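Local coordinates for aminomethyltransferase (Bartonella henselae, PDB 3GIR), which belongs to the aminomethyltransferase (T-protein) family, pairing a folate-binding-type domain with a C-terminal barrel domain, at residues D270-V282 and F298-R310. Residues are numbered along the deposited sequence; the frame is centred on the assembly and turned at random.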
ATOM      1  N   ASP A 270     -10.571  10.124   8.225  1.00 25.93           N
ATOM      2  CA  ASP A 270     -11.678  10.969   7.759  1.00 28.18           C
ATOM      3  C   ASP A 270     -12.324  10.565   6.420  1.00 26.62           C
ATOM      4  O   ASP A 270     -13.283  11.211   5.950  1.00 30.54           O
ATOM      5  CB  ASP A 270     -11.230  12.443   7.786  1.00 29.74           C
ATOM      6  CG  ASP A 270     -11.015  12.948   9.221  1.00 35.13           C
ATOM      7  OD1 ASP A 270     -11.837  12.625  10.106  1.00 42.67           O
ATOM      8  OD2 ASP A 270     -10.012  13.644   9.468  1.00 44.57           O
ATOM      9  N   THR A 271     -11.807   9.521   5.750  1.00 22.37           N
ATOM     10  CA  THR A 271     -12.319   9.061   4.506  1.00 21.36           C
ATOM     11  C   THR A 271     -12.846   7.660   4.713  1.00 20.32           C
ATOM     12  O   THR A 271     -12.124   6.760   5.155  1.00 20.29           O
ATOM     13  CB  THR A 271     -11.167   8.995   3.409  1.00 20.67           C
ATOM     14  OG1 THR A 271     -10.120   8.093   3.807  1.00 20.54           O
ATOM     15  CG2 THR A 271     -10.535  10.382   3.125  1.00 23.36           C
ATOM     16  N   THR A 272     -14.108   7.448   4.418  1.00 21.34           N
ATOM     17  CA  THR A 272     -14.673   6.129   4.375  1.00 21.35           C
ATOM     18  C   THR A 272     -14.274   5.407   3.097  1.00 20.52           C
ATOM     19  O   THR A 272     -13.805   6.058   2.168  1.00 20.25           O
ATOM     20  CB  THR A 272     -16.194   6.182   4.438  1.00 23.23           C
ATOM     21  OG1 THR A 272     -16.715   6.688   3.196  1.00 24.60           O
ATOM     22  CG2 THR A 272     -16.669   6.978   5.617  1.00 23.02           C
ATOM     23  N   PRO A 273     -14.482   4.074   3.013  1.00 19.79           N
ATOM     24  CA  PRO A 273     -14.173   3.411   1.771  1.00 19.33           C
ATOM     25  C   PRO A 273     -15.072   3.888   0.627  1.00 19.01           C
ATOM     26  O   PRO A 273     -14.686   3.770  -0.521  1.00 20.34           O
ATOM     27  CB  PRO A 273     -14.421   1.911   2.065  1.00 20.47           C
ATOM     28  CG  PRO A 273     -14.177   1.826   3.517  1.00 21.34           C
ATOM     29  CD  PRO A 273     -14.768   3.109   4.088  1.00 21.60           C
ATOM     30  N   ILE A 274     -16.231   4.443   0.975  1.00 21.43           N
ATOM     31  CA  ILE A 274     -17.152   4.940  -0.021  1.00 22.14           C
ATOM     32  C   ILE A 274     -16.517   6.160  -0.670  1.00 20.09           C
ATOM     33  O   ILE A 274     -16.429   6.214  -1.910  1.00 20.97           O
ATOM     34  CB  ILE A 274     -18.559   5.256   0.605  1.00 23.65           C
ATOM     35  CG1 ILE A 274     -19.219   3.986   1.239  1.00 25.88           C
ATOM     36  CG2 ILE A 274     -19.493   5.854  -0.441  1.00 26.65           C
ATOM     37  CD1 ILE A 274     -18.476   3.307   2.535  1.00 25.76           C
ATOM     38  N   ASP A 275     -16.052   7.117   0.143  1.00 20.86           N
ATOM     39  CA  ASP A 275     -15.408   8.321  -0.405  1.00 20.08           C
ATOM     40  C   ASP A 275     -14.164   7.906  -1.219  1.00 19.34           C
ATOM     41  O   ASP A 275     -13.844   8.469  -2.246  1.00 20.25           O
ATOM     42  CB  ASP A 275     -14.932   9.242   0.734  1.00 21.32           C
ATOM     43  CG  ASP A 275     -16.010   9.603   1.719  1.00 26.02           C
ATOM     44  OD1 ASP A 275     -17.173   9.735   1.247  1.00 28.07           O
ATOM     45  OD2 ASP A 275     -15.636   9.797   2.954  1.00 30.76           O
ATOM     46  N   ALA A 276     -13.411   6.926  -0.708  1.00 19.22           N
ATOM     47  CA  ALA A 276     -12.174   6.497  -1.311  1.00 19.37           C
ATOM     48  C   ALA A 276     -12.276   5.562  -2.497  1.00 18.94           C
ATOM     49  O   ALA A 276     -11.274   5.181  -3.085  1.00 21.11           O
ATOM     50  CB  ALA A 276     -11.253   5.851  -0.188  1.00 20.05           C
ATOM     51  N   ALA A 277     -13.509   5.198  -2.864  1.00 19.44           N
ATOM     52  CA  ALA A 277     -13.760   4.208  -3.920  1.00 20.66           C
ATOM     53  C   ALA A 277     -12.972   2.923  -3.725  1.00 21.04           C
ATOM     54  O   ALA A 277     -12.360   2.394  -4.673  1.00 22.05           O
ATOM     55  CB  ALA A 277     -13.492   4.795  -5.348  1.00 21.10           C
ATOM     56  N   LEU A 278     -13.113   2.380  -2.503  1.00 21.75           N
ATOM     57  CA  LEU A 278     -12.476   1.137  -2.111  1.00 21.04           C
ATOM     58  C   LEU A 278     -13.534   0.144  -1.576  1.00 22.73           C
ATOM     59  O   LEU A 278     -13.168  -0.872  -0.951  1.00 21.53           O
ATOM     60  CB  LEU A 278     -11.412   1.439  -1.070  1.00 20.22           C
ATOM     61  CG  LEU A 278     -10.188   2.275  -1.440  1.00 19.90           C
ATOM     62  CD1 LEU A 278      -9.331   2.451  -0.194  1.00 20.96           C
ATOM     63  CD2 LEU A 278      -9.371   1.610  -2.509  1.00 19.66           C
ATOM     64  N   THR A 279     -14.836   0.395  -1.789  1.00 22.38           N
ATOM     65  CA  THR A 279     -15.852  -0.512  -1.234  1.00 22.76           C
ATOM     66  C   THR A 279     -15.754  -1.893  -1.877  1.00 23.08           C
ATOM     67  O   THR A 279     -16.290  -2.834  -1.305  1.00 25.65           O
ATOM     68  CB  THR A 279     -17.341  -0.016  -1.443  1.00 24.26           C
ATOM     69  OG1 THR A 279     -17.564   0.101  -2.849  1.00 27.51           O
ATOM     70  CG2 THR A 279     -17.552   1.334  -0.721  1.00 25.53           C
ATOM     71  N   TRP A 280     -15.108  -2.012  -3.038  1.00 23.75           N
ATOM     72  CA  TRP A 280     -14.905  -3.295  -3.724  1.00 23.79           C
ATOM     73  C   TRP A 280     -14.241  -4.347  -2.805  1.00 25.13           C
ATOM     74  O   TRP A 280     -14.396  -5.550  -3.001  1.00 25.16           O
ATOM     75  CB  TRP A 280     -14.090  -3.148  -4.985  1.00 24.82           C
ATOM     76  CG  TRP A 280     -12.735  -2.500  -4.814  1.00 25.07           C
ATOM     77  CD1 TRP A 280     -12.444  -1.222  -5.114  1.00 25.05           C
ATOM     78  CD2 TRP A 280     -11.512  -3.106  -4.370  1.00 26.20           C
ATOM     79  NE1 TRP A 280     -11.112  -0.960  -4.877  1.00 25.30           N
ATOM     80  CE2 TRP A 280     -10.523  -2.100  -4.398  1.00 24.89           C
ATOM     81  CE3 TRP A 280     -11.164  -4.383  -3.923  1.00 25.90           C
ATOM     82  CZ2 TRP A 280      -9.206  -2.347  -4.023  1.00 24.66           C
ATOM     83  CZ3 TRP A 280      -9.841  -4.607  -3.560  1.00 26.28           C
ATOM     84  CH2 TRP A 280      -8.906  -3.594  -3.591  1.00 24.64           C
ATOM     85  N   ALA A 281     -13.499  -3.863  -1.806  1.00 23.98           N
ATOM     86  CA  ALA A 281     -12.797  -4.750  -0.865  1.00 23.47           C
ATOM     87  C   ALA A 281     -13.715  -5.508   0.101  1.00 23.36           C
ATOM     88  O   ALA A 281     -13.217  -6.390   0.833  1.00 22.62           O
ATOM     89  CB  ALA A 281     -11.726  -3.948  -0.081  1.00 22.05           C
ATOM     90  N   VAL A 282     -15.004  -5.139   0.189  1.00 23.36           N
ATOM     91  CA  VAL A 282     -15.966  -5.744   1.095  1.00 24.91           C
ATOM     92  C   VAL A 282     -17.028  -6.403   0.230  1.00 27.46           C
ATOM     93  O   VAL A 282     -17.863  -5.698  -0.347  1.00 27.11           O
ATOM     94  CB  VAL A 282     -16.645  -4.726   2.020  1.00 24.83           C
ATOM     95  CG1 VAL A 282     -17.527  -5.380   3.065  1.00 25.76           C
ATOM     96  CG2 VAL A 282     -15.619  -3.858   2.742  1.00 22.29           C
ATOM     97  N   PHE A 298     -20.667   2.087   7.724  1.00 23.91           N
ATOM     98  CA  PHE A 298     -20.290   1.697   6.357  1.00 24.58           C
ATOM     99  C   PHE A 298     -21.527   1.539   5.432  1.00 25.93           C
ATOM    100  O   PHE A 298     -21.546   2.027   4.317  1.00 26.14           O
ATOM    101  CB  PHE A 298     -19.485   0.351   6.416  1.00 25.82           C
ATOM    102  CG  PHE A 298     -18.999  -0.149   5.081  1.00 24.71           C
ATOM    103  CD1 PHE A 298     -17.687   0.094   4.646  1.00 23.50           C
ATOM    104  CD2 PHE A 298     -19.809  -0.905   4.275  1.00 23.95           C
ATOM    105  CE1 PHE A 298     -17.261  -0.396   3.460  1.00 23.39           C
ATOM    106  CE2 PHE A 298     -19.369  -1.354   3.033  1.00 23.34           C
ATOM    107  CZ  PHE A 298     -18.071  -1.117   2.639  1.00 22.87           C
ATOM    108  N   LEU A 299     -22.506   0.787   5.922  1.00 27.11           N
ATOM    109  CA  LEU A 299     -23.788   0.534   5.227  1.00 28.54           C
ATOM    110  C   LEU A 299     -24.560   1.849   5.003  1.00 28.42           C
ATOM    111  O   LEU A 299     -25.047   2.078   3.919  1.00 29.11           O
ATOM    112  CB  LEU A 299     -24.610  -0.487   6.028  1.00 27.88           C
ATOM    113  CG  LEU A 299     -23.985  -1.876   5.993  1.00 31.58           C
ATOM    114  CD1 LEU A 299     -24.731  -2.902   6.858  1.00 32.91           C
ATOM    115  CD2 LEU A 299     -23.811  -2.397   4.570  1.00 30.48           C
ATOM    116  N   GLU A 300     -24.623   2.707   6.002  1.00 30.13           N
ATOM    117  CA  GLU A 300     -25.278   4.025   5.834  1.00 32.34           C
ATOM    118  C   GLU A 300     -24.558   4.919   4.817  1.00 32.40           C
ATOM    119  O   GLU A 300     -25.178   5.646   4.036  1.00 32.53           O
ATOM    120  CB  GLU A 300     -25.333   4.779   7.142  1.00 32.42           C
ATOM    121  CG  GLU A 300     -26.499   4.335   8.006  1.00 40.01           C
ATOM    122  CD  GLU A 300     -26.362   4.677   9.484  1.00 46.32           C
ATOM    123  OE1 GLU A 300     -25.366   5.340   9.884  1.00 52.92           O
ATOM    124  OE2 GLU A 300     -27.271   4.259  10.257  1.00 52.43           O
ATOM    125  N   SER A 301     -23.235   4.896   4.833  1.00 31.15           N
ATOM    126  CA  SER A 301     -22.485   5.689   3.857  1.00 32.01           C
ATOM    127  C   SER A 301     -22.707   5.195   2.416  1.00 31.05           C
ATOM    128  O   SER A 301     -22.716   5.955   1.440  1.00 28.58           O
ATOM    129  CB  SER A 301     -20.998   5.597   4.224  1.00 31.85           C
ATOM    130  OG  SER A 301     -20.279   6.478   3.427  1.00 38.16           O
ATOM    131  N   LEU A 302     -22.850   3.901   2.267  1.00 32.49           N
ATOM    132  CA  LEU A 302     -23.072   3.275   1.008  1.00 34.85           C
ATOM    133  C   LEU A 302     -24.437   3.709   0.400  1.00 36.85           C
ATOM    134  O   LEU A 302     -24.557   3.941  -0.798  1.00 37.30           O
ATOM    135  CB  LEU A 302     -23.063   1.792   1.252  1.00 36.06           C
ATOM    136  CG  LEU A 302     -22.487   0.819   0.279  1.00 38.41           C
ATOM    137  CD1 LEU A 302     -21.150   1.235  -0.287  1.00 40.55           C
ATOM    138  CD2 LEU A 302     -22.399  -0.513   1.016  1.00 40.57           C
ATOM    139  N   GLN A 303     -25.435   3.801   1.260  1.00 38.20           N
ATOM    140  CA  GLN A 303     -26.758   4.313   0.891  1.00 39.90           C
ATOM    141  C   GLN A 303     -26.771   5.808   0.594  1.00 39.66           C
ATOM    142  O   GLN A 303     -27.329   6.228  -0.407  1.00 40.64           O
ATOM    143  CB  GLN A 303     -27.742   4.018   2.024  1.00 40.97           C
ATOM    144  CG  GLN A 303     -28.375   2.632   1.919  1.00 46.41           C
ATOM    145  CD  GLN A 303     -29.404   2.534   0.778  1.00 51.91           C
ATOM    146  OE1 GLN A 303     -29.368   1.597  -0.037  1.00 55.66           O
ATOM    147  NE2 GLN A 303     -30.331   3.501   0.728  1.00 55.49           N
ATOM    148  N   LYS A 304     -26.204   6.609   1.490  1.00 38.86           N
ATOM    149  CA  LYS A 304     -26.123   8.051   1.319  1.00 38.45           C
ATOM    150  C   LYS A 304     -25.226   8.494   0.137  1.00 38.56           C
ATOM    151  O   LYS A 304     -25.445   9.590  -0.408  1.00 39.29           O
ATOM    152  CB  LYS A 304     -25.728   8.749   2.624  1.00 39.09           C
ATOM    153  N   GLY A 305     -24.248   7.668  -0.283  1.00 36.53           N
ATOM    154  CA  GLY A 305     -23.272   8.076  -1.314  1.00 35.72           C
ATOM    155  C   GLY A 305     -22.092   8.896  -0.777  1.00 34.65           C
ATOM    156  O   GLY A 305     -22.078   9.363   0.372  1.00 35.52           O
ATOM    157  N   PRO A 306     -21.067   9.075  -1.614  1.00 33.40           N
ATOM    158  CA  PRO A 306     -19.818   9.698  -1.104  1.00 33.82           C
ATOM    159  C   PRO A 306     -19.943  11.196  -0.743  1.00 34.57           C
ATOM    160  O   PRO A 306     -20.706  11.900  -1.372  1.00 32.55           O
ATOM    161  CB  PRO A 306     -18.809   9.436  -2.238  1.00 33.55           C
ATOM    162  CG  PRO A 306     -19.601   8.944  -3.411  1.00 33.92           C
ATOM    163  CD  PRO A 306     -20.901   8.403  -2.905  1.00 32.81           C
ATOM    164  N   SER A 307     -19.218  11.653   0.299  1.00 35.10           N
ATOM    165  CA  SER A 307     -19.182  13.095   0.675  1.00 35.42           C
ATOM    166  C   SER A 307     -18.123  13.870  -0.139  1.00 34.98           C
ATOM    167  O   SER A 307     -18.182  15.096  -0.211  1.00 35.79           O
ATOM    168  CB  SER A 307     -19.021  13.311   2.216  1.00 36.79           C
ATOM    169  OG  SER A 307     -17.732  12.984   2.752  1.00 36.12           O
ATOM    170  N   ARG A 308     -17.186  13.123  -0.730  1.00 32.68           N
ATOM    171  CA  ARG A 308     -16.173  13.615  -1.665  1.00 29.60           C
ATOM    172  C   ARG A 308     -15.647  12.334  -2.309  1.00 27.70           C
ATOM    173  O   ARG A 308     -15.903  11.245  -1.784  1.00 26.67           O
ATOM    174  CB  ARG A 308     -15.049  14.278  -0.940  1.00 30.88           C
ATOM    175  CG  ARG A 308     -14.640  13.629   0.321  1.00 31.73           C
ATOM    176  CD  ARG A 308     -13.457  14.421   0.836  1.00 35.97           C
ATOM    177  NE  ARG A 308     -12.867  13.918   2.057  1.00 38.72           N
ATOM    178  CZ  ARG A 308     -11.632  14.236   2.486  1.00 45.94           C
ATOM    179  NH1 ARG A 308     -10.827  15.042   1.763  1.00 47.85           N
ATOM    180  NH2 ARG A 308     -11.176  13.735   3.651  1.00 46.80           N
ATOM    181  N   CYS A 309     -14.924  12.439  -3.422  1.00 23.17           N
ATOM    182  CA  CYS A 309     -14.597  11.244  -4.245  1.00 21.89           C
ATOM    183  C   CYS A 309     -13.116  11.218  -4.567  1.00 18.99           C
ATOM    184  O   CYS A 309     -12.612  12.192  -5.121  1.00 18.53           O
ATOM    185  CB  CYS A 309     -15.288  11.232  -5.569  1.00 22.17           C
ATOM    186  SG  CYS A 309     -17.100  11.260  -5.299  1.00 25.39           S
ATOM    187  N   ARG A 310     -12.440  10.085  -4.307  1.00 17.39           N
ATOM    188  CA  ARG A 310     -11.043   9.938  -4.720  1.00 18.26           C
ATOM    189  C   ARG A 310     -10.936   9.667  -6.212  1.00 18.49           C
ATOM    190  O   ARG A 310     -11.587   8.734  -6.767  1.00 20.48           O
ATOM    191  CB  ARG A 310     -10.386   8.774  -3.987  1.00 18.32           C
ATOM    192  CG  ARG A 310      -8.880   8.664  -4.358  1.00 18.47           C
ATOM    193  CD  ARG A 310      -8.239   7.522  -3.551  1.00 20.21           C
ATOM    194  NE  ARG A 310      -8.891   6.244  -3.896  1.00 19.52           N
ATOM    195  CZ  ARG A 310      -8.603   5.452  -4.922  1.00 22.36           C
ATOM    196  NH1 ARG A 310      -7.563   5.651  -5.732  1.00 24.57           N
ATOM    197  NH2 ARG A 310      -9.336   4.364  -5.102  1.00 22.83           N
TER
HETATM  198  O   HOH W   1     -14.066  12.213   3.488  1.00 39.64           O
HETATM  199  O   HOH W   2     -18.641   8.417   3.253  1.00 35.28           O
HETATM  200  O   HOH W   3     -17.341  10.762   4.591  1.00 45.34           O
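Arg310 reaches back over the type I turn Ile274-Ala277 and holds the carbonyl of Ala276 side-on: NE lies 2.7 Å from Ala276 O and NH2 2.9 Å from the same atom, with the oxygen close to the guanidinium plane. The arginine chain is extended to CD and turns about CG-CD (chi3 62°), bringing NE and NH2 to that oxygen, while its own backbone N donates to Asp275 O at 3.0 Å. The side chain of Asp275 is an acceptor too: its OD1 takes the backbone N-H of Ser307 on the syn side, 34° out of the carboxylate plane, and its OD2 accepts from Thr272 N inside the loop. Thr272 OG1 in turn accepts from Asp275 N, an ST motif. Three waters also donate to this buried carboxylate, one linking it to Arg308 NE, one to Thr272 OG1 and Ser301 OG, and one to Ser307 OG.

Beyond the polar patch, Ile274 packs against the helix and the turn that follows it. Its CD1 sits over one face of the Phe298 ring, 4.2 Å from the centroid, a CH-pi contact; CG1 meets Leu302 CD1, and CG2 rests on Pro306 CD at 3.8 Å. Pro273 CG comes to the edge of the same ring, and Val282 CG2 approaches Phe298 CZ at 3.7 Å.

The loop 270-282 lies against the bend where helix 295-304 gives way to strand 309-315, with Tyr118 of strand 114-120 touching Pro273 and Val282, and Tyr355 of strand 349-356 packing on Thr271, Ala276 and Arg310.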